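Local coordinates for bifunctional GH43-CE protein (Bacteroides eggerthii, PDB 6MLY) that probably releases xylose from xylan chains through a GH43 glycosidase domain and carries a second, esterase-like alpha/beta-hydrolase domain, at residues T48-P56 with V331-D339. Sequence-based numbering, arbitrary orientation.
Sequences TMHMSPGVP and VWQWNHNPD
An antiparallel strand pairing joins the GH43 catalytic domain to the concanavalin A-like beta-sandwich: the short strand 51-52 is added as the outermost strand beside 333-335, whose other side pairs with 370-373. The evidence is the antiparallel hydrogen-bonded pair of Ser-52 and Trp-334, with hydrogen bonds from Ser-52 N to Trp-334 O at 3.1 Å and from Trp-334 N to Ser-52 O at 2.7 Å. Beyond it, Met-51 faces Asn-335 as a non-hydrogen-bonded pair, and a weak bond, bent to 133°, runs from His-336 N to His-50 O. Met-51, bent at both chi2 and chi3, curls its CE back to Trp-334 O, while its chain crosses that of Gln-333 at about a right angle. Gln-333, extended beyond CG, carries its amide to the methyl of Thr-48, OE1 lying 3.3 Å from CG2. The imidazoles of His-50 and His-336 are nearly parallel, planes at 26°, but slid apart with centroids separated by 5.4 Å. Two bonds fix the His-336 ring: NE2 to the backbone N of Thr-90 in the GH43 domain and ND1 to Asn-335 OD1. A leucine here would probably leave Thr-90 N and Asn-335 OD1 without their imidazole partner, with the Asn-335 amide then held through its ND2 bond to Tyr-91 OH. That ND1 bond is nearly straight at 166°, with Asn-335 OD1 in the imidazole plane but ND1 well above the amide's carbonyl plane.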
ATOM      1  N   THR A  48     -11.902  -7.995 -16.361  1.00 69.92           N
ATOM      2  CA  THR A  48     -11.171  -8.488 -15.189  1.00 69.20           C
ATOM      3  C   THR A  48     -10.059  -9.459 -15.609  1.00 69.58           C
ATOM      4  O   THR A  48      -9.421 -10.065 -14.745  1.00 69.78           O
ATOM      5  CB  THR A  48     -12.104  -9.192 -14.197  1.00 67.73           C
ATOM      6  OG1 THR A  48     -12.665 -10.335 -14.850  1.00 67.72           O
ATOM      7  CG2 THR A  48     -13.190  -8.278 -13.678  1.00 67.43           C
ATOM      8  N   MET A  49      -9.835  -9.597 -16.923  1.00 70.45           N
ATOM      9  CA  MET A  49      -8.721 -10.353 -17.486  1.00 70.85           C
ATOM     10  C   MET A  49      -8.711 -11.776 -16.909  1.00 69.99           C
ATOM     11  O   MET A  49      -9.598 -12.578 -17.218  1.00 70.92           O
ATOM     12  CB  MET A  49      -7.394  -9.634 -17.201  1.00 71.67           C
ATOM     13  CG  MET A  49      -7.235  -8.346 -17.983  1.00 73.39           C
ATOM     14  SD  MET A  49      -6.101  -7.179 -17.193  1.00 74.53           S
ATOM     15  CE  MET A  49      -6.482  -5.694 -18.122  1.00 75.91           C
ATOM     16  N   HIS A  50      -7.751 -12.049 -16.014  1.00 69.86           N
ATOM     17  CA  HIS A  50      -7.379 -13.403 -15.608  1.00 69.72           C
ATOM     18  C   HIS A  50      -8.177 -13.860 -14.380  1.00 68.58           C
ATOM     19  O   HIS A  50      -7.919 -14.941 -13.865  1.00 68.55           O
ATOM     20  CB  HIS A  50      -5.872 -13.478 -15.335  1.00 70.61           C
ATOM     21  CG  HIS A  50      -5.415 -12.476 -14.330  1.00 70.51           C
ATOM     22  ND1 HIS A  50      -4.776 -11.313 -14.696  1.00 71.34           N
ATOM     23  CD2 HIS A  50      -5.560 -12.427 -12.991  1.00 70.17           C
ATOM     24  CE1 HIS A  50      -4.521 -10.600 -13.626  1.00 71.27           C
ATOM     25  NE2 HIS A  50      -4.989 -11.262 -12.564  1.00 70.80           N
ATOM     26  N   MET A  51      -9.138 -13.048 -13.924  1.00 67.93           N
ATOM     27  CA  MET A  51      -9.992 -13.412 -12.796  1.00 67.16           C
ATOM     28  C   MET A  51     -11.067 -14.413 -13.242  1.00 66.48           C
ATOM     29  O   MET A  51     -11.438 -14.477 -14.410  1.00 67.14           O
ATOM     30  CB  MET A  51     -10.681 -12.184 -12.190  1.00 67.06           C
ATOM     31  CG  MET A  51      -9.726 -11.097 -11.740  1.00 67.52           C
ATOM     32  SD  MET A  51      -8.410 -11.667 -10.622  1.00 68.62           S
ATOM     33  CE  MET A  51      -9.302 -11.714  -9.070  1.00 68.35           C
ATOM     34  N   SER A  52     -11.571 -15.168 -12.263  1.00 65.72           N
ATOM     35  CA  SER A  52     -12.599 -16.175 -12.431  1.00 65.25           C
ATOM     36  C   SER A  52     -13.607 -16.036 -11.291  1.00 64.52           C
ATOM     37  O   SER A  52     -13.229 -16.195 -10.130  1.00 64.28           O
ATOM     38  CB  SER A  52     -11.975 -17.549 -12.462  1.00 66.24           C
ATOM     39  OG  SER A  52     -12.935 -18.566 -12.210  1.00 66.39           O
ATOM     40  N   PRO A  53     -14.881 -15.742 -11.605  1.00 63.68           N
ATOM     41  CA  PRO A  53     -15.442 -15.643 -12.946  1.00 63.57           C
ATOM     42  C   PRO A  53     -15.027 -14.385 -13.729  1.00 63.52           C
ATOM     43  O   PRO A  53     -14.361 -13.493 -13.171  1.00 63.04           O
ATOM     44  CB  PRO A  53     -16.959 -15.628 -12.704  1.00 63.07           C
ATOM     45  CG  PRO A  53     -17.101 -14.970 -11.365  1.00 63.03           C
ATOM     46  CD  PRO A  53     -15.915 -15.499 -10.587  1.00 63.47           C
ATOM     47  N   GLY A  54     -15.438 -14.342 -15.012  1.00 63.57           N
ATOM     48  CA  GLY A  54     -14.990 -13.348 -16.004  1.00 64.06           C
ATOM     49  C   GLY A  54     -16.126 -12.505 -16.564  1.00 63.93           C
ATOM     50  O   GLY A  54     -17.294 -12.879 -16.474  1.00 63.24           O
ATOM     51  N   VAL A  55     -15.750 -11.366 -17.165  1.00 64.57           N
ATOM     52  CA  VAL A  55     -16.653 -10.368 -17.777  1.00 65.26           C
ATOM     53  C   VAL A  55     -17.796 -10.060 -16.810  1.00 64.41           C
ATOM     54  O   VAL A  55     -18.905 -10.560 -16.973  1.00 64.20           O
ATOM     55  CB  VAL A  55     -17.184 -10.813 -19.157  1.00 65.47           C
ATOM     56  CG1 VAL A  55     -17.833  -9.656 -19.905  1.00 65.99           C
ATOM     57  CG2 VAL A  55     -16.104 -11.452 -20.018  1.00 66.33           C
ATOM     58  N   PRO A  56     -17.557  -9.241 -15.759  1.00 64.72           N
ATOM     59  CA  PRO A  56     -18.625  -8.839 -14.844  1.00 63.90           C
ATOM     60  C   PRO A  56     -19.606  -7.838 -15.471  1.00 64.15           C
ATOM     61  O   PRO A  56     -19.180  -6.855 -16.077  1.00 64.54           O
ATOM     62  CB  PRO A  56     -17.884  -8.181 -13.670  1.00 63.86           C
ATOM     63  CG  PRO A  56     -16.565  -7.726 -14.253  1.00 64.66           C
ATOM     64  CD  PRO A  56     -16.246  -8.695 -15.372  1.00 64.94           C
ATOM     65  N   VAL A 331     -19.189  -9.986  -5.700  1.00 62.70           N
ATOM     66  CA  VAL A 331     -18.031  -9.130  -5.381  1.00 62.65           C
ATOM     67  C   VAL A 331     -16.737  -9.959  -5.392  1.00 62.84           C
ATOM     68  O   VAL A 331     -15.652  -9.396  -5.601  1.00 63.86           O
ATOM     69  CB  VAL A 331     -18.203  -8.400  -4.034  1.00 62.76           C
ATOM     70  CG1 VAL A 331     -19.385  -7.442  -4.040  1.00 62.96           C
ATOM     71  CG2 VAL A 331     -18.308  -9.374  -2.872  1.00 62.42           C
ATOM     72  N   TRP A 332     -16.862 -11.276  -5.165  1.00 62.60           N
ATOM     73  CA  TRP A 332     -15.736 -12.210  -5.134  1.00 62.60           C
ATOM     74  C   TRP A 332     -15.378 -12.681  -6.547  1.00 62.65           C
ATOM     75  O   TRP A 332     -16.264 -13.020  -7.342  1.00 63.04           O
ATOM     76  CB  TRP A 332     -16.051 -13.413  -4.239  1.00 62.80           C
ATOM     77  CG  TRP A 332     -16.114 -13.111  -2.770  1.00 62.81           C
ATOM     78  CD1 TRP A 332     -17.216 -13.176  -1.970  1.00 63.02           C
ATOM     79  CD2 TRP A 332     -15.024 -12.729  -1.917  1.00 62.85           C
ATOM     80  NE1 TRP A 332     -16.891 -12.858  -0.682  1.00 63.04           N
ATOM     81  CE2 TRP A 332     -15.553 -12.581  -0.617  1.00 62.97           C
ATOM     82  CE3 TRP A 332     -13.659 -12.492  -2.118  1.00 63.08           C
ATOM     83  CZ2 TRP A 332     -14.763 -12.209   0.471  1.00 63.00           C
ATOM     84  CZ3 TRP A 332     -12.875 -12.130  -1.041  1.00 63.06           C
ATOM     85  CH2 TRP A 332     -13.425 -11.986   0.233  1.00 62.79           C
ATOM     86  N   GLN A 333     -14.068 -12.699  -6.831  1.00 62.90           N
ATOM     87  CA  GLN A 333     -13.479 -13.345  -8.008  1.00 62.99           C
ATOM     88  C   GLN A 333     -12.136 -13.964  -7.588  1.00 63.22           C
ATOM     89  O   GLN A 333     -11.338 -13.314  -6.915  1.00 63.45           O
ATOM     90  CB  GLN A 333     -13.265 -12.356  -9.166  1.00 63.47           C
ATOM     91  CG  GLN A 333     -14.385 -11.339  -9.379  1.00 63.20           C
ATOM     92  CD  GLN A 333     -14.148 -10.453 -10.583  1.00 63.94           C
ATOM     93  OE1 GLN A 333     -13.317 -10.749 -11.434  1.00 64.84           O
ATOM     94  NE2 GLN A 333     -14.886  -9.354 -10.673  1.00 63.97           N
ATOM     95  N   TRP A 334     -11.891 -15.214  -8.003  1.00 63.59           N
ATOM     96  CA  TRP A 334     -10.625 -15.909  -7.767  1.00 64.56           C
ATOM     97  C   TRP A 334      -9.541 -15.368  -8.706  1.00 65.17           C
ATOM     98  O   TRP A 334      -9.834 -14.763  -9.728  1.00 65.03           O
ATOM     99  CB  TRP A 334     -10.777 -17.422  -7.963  1.00 64.93           C
ATOM    100  CG  TRP A 334     -11.860 -18.060  -7.150  1.00 65.34           C
ATOM    101  CD1 TRP A 334     -13.156 -18.264  -7.525  1.00 65.32           C
ATOM    102  CD2 TRP A 334     -11.736 -18.620  -5.833  1.00 65.30           C
ATOM    103  NE1 TRP A 334     -13.848 -18.897  -6.529  1.00 65.13           N
ATOM    104  CE2 TRP A 334     -13.003 -19.129  -5.479  1.00 65.36           C
ATOM    105  CE3 TRP A 334     -10.684 -18.741  -4.920  1.00 65.60           C
ATOM    106  CZ2 TRP A 334     -13.244 -19.742  -4.252  1.00 65.48           C
ATOM    107  CZ3 TRP A 334     -10.924 -19.348  -3.708  1.00 65.80           C
ATOM    108  CH2 TRP A 334     -12.187 -19.841  -3.380  1.00 65.77           C
ATOM    109  N   ASN A 335      -8.281 -15.612  -8.338  1.00 66.29           N
ATOM    110  CA  ASN A 335      -7.127 -15.402  -9.203  1.00 67.17           C
ATOM    111  C   ASN A 335      -6.914 -16.676 -10.027  1.00 67.38           C
ATOM    112  O   ASN A 335      -6.544 -17.715  -9.465  1.00 67.47           O
ATOM    113  CB  ASN A 335      -5.876 -15.060  -8.390  1.00 68.67           C
ATOM    114  CG  ASN A 335      -4.610 -14.987  -9.220  1.00 69.95           C
ATOM    115  OD1 ASN A 335      -4.632 -14.550 -10.371  1.00 70.92           O
ATOM    116  ND2 ASN A 335      -3.495 -15.387  -8.627  1.00 72.41           N
ATOM    117  N   HIS A 336      -7.158 -16.583 -11.343  1.00 66.85           N
ATOM    118  CA  HIS A 336      -7.095 -17.721 -12.257  1.00 67.28           C
ATOM    119  C   HIS A 336      -8.160 -18.749 -11.852  1.00 66.70           C
ATOM    120  O   HIS A 336      -8.962 -18.491 -10.951  1.00 66.19           O
ATOM    121  CB  HIS A 336      -5.676 -18.313 -12.302  1.00 68.38           C
ATOM    122  CG  HIS A 336      -4.724 -17.581 -13.189  1.00 69.17           C
ATOM    123  ND1 HIS A 336      -4.281 -16.303 -12.908  1.00 69.06           N
ATOM    124  CD2 HIS A 336      -4.101 -17.957 -14.325  1.00 70.07           C
ATOM    125  CE1 HIS A 336      -3.441 -15.916 -13.846  1.00 69.88           C
ATOM    126  NE2 HIS A 336      -3.314 -16.914 -14.727  1.00 70.61           N
ATOM    127  N   ASN A 337      -8.171 -19.898 -12.537  1.00 67.64           N
ATOM    128  CA  ASN A 337      -9.173 -20.934 -12.323  1.00 68.16           C
ATOM    129  C   ASN A 337      -9.027 -21.524 -10.925  1.00 67.88           C
ATOM    130  O   ASN A 337      -7.976 -22.064 -10.585  1.00 68.81           O
ATOM    131  CB  ASN A 337      -9.088 -22.047 -13.368  1.00 69.05           C
ATOM    132  CG  ASN A 337      -9.570 -21.598 -14.725  1.00 69.22           C
ATOM    133  OD1 ASN A 337     -10.021 -20.466 -14.878  1.00 69.31           O
ATOM    134  ND2 ASN A 337      -9.474 -22.473 -15.713  1.00 70.27           N
ATOM    135  N   PRO A 338     -10.090 -21.471 -10.089  1.00 67.59           N
ATOM    136  CA  PRO A 338     -10.036 -22.056  -8.751  1.00 67.69           C
ATOM    137  C   PRO A 338     -10.004 -23.588  -8.819  1.00 68.45           C
ATOM    138  O   PRO A 338     -10.504 -24.163  -9.785  1.00 69.15           O
ATOM    139  CB  PRO A 338     -11.337 -21.570  -8.093  1.00 66.97           C
ATOM    140  CG  PRO A 338     -12.283 -21.358  -9.252  1.00 66.63           C
ATOM    141  CD  PRO A 338     -11.405 -20.881 -10.389  1.00 66.81           C
ATOM    142  N   ASP A 339      -9.398 -24.216  -7.806  1.00 68.02           N
ATOM    143  CA  ASP A 339      -9.575 -25.635  -7.542  1.00 68.37           C
ATOM    144  C   ASP A 339     -10.736 -25.767  -6.549  1.00 68.54           C
ATOM    145  O   ASP A 339     -10.560 -25.567  -5.355  1.00 69.18           O
ATOM    146  CB  ASP A 339      -8.270 -26.267  -7.050  1.00 68.99           C
ATOM    147  CG  ASP A 339      -8.324 -27.774  -6.860  1.00 69.46           C
ATOM    148  OD1 ASP A 339      -9.424 -28.344  -6.992  1.00 68.90           O
ATOM    149  OD2 ASP A 339      -7.259 -28.366  -6.573  1.00 70.38           O
TER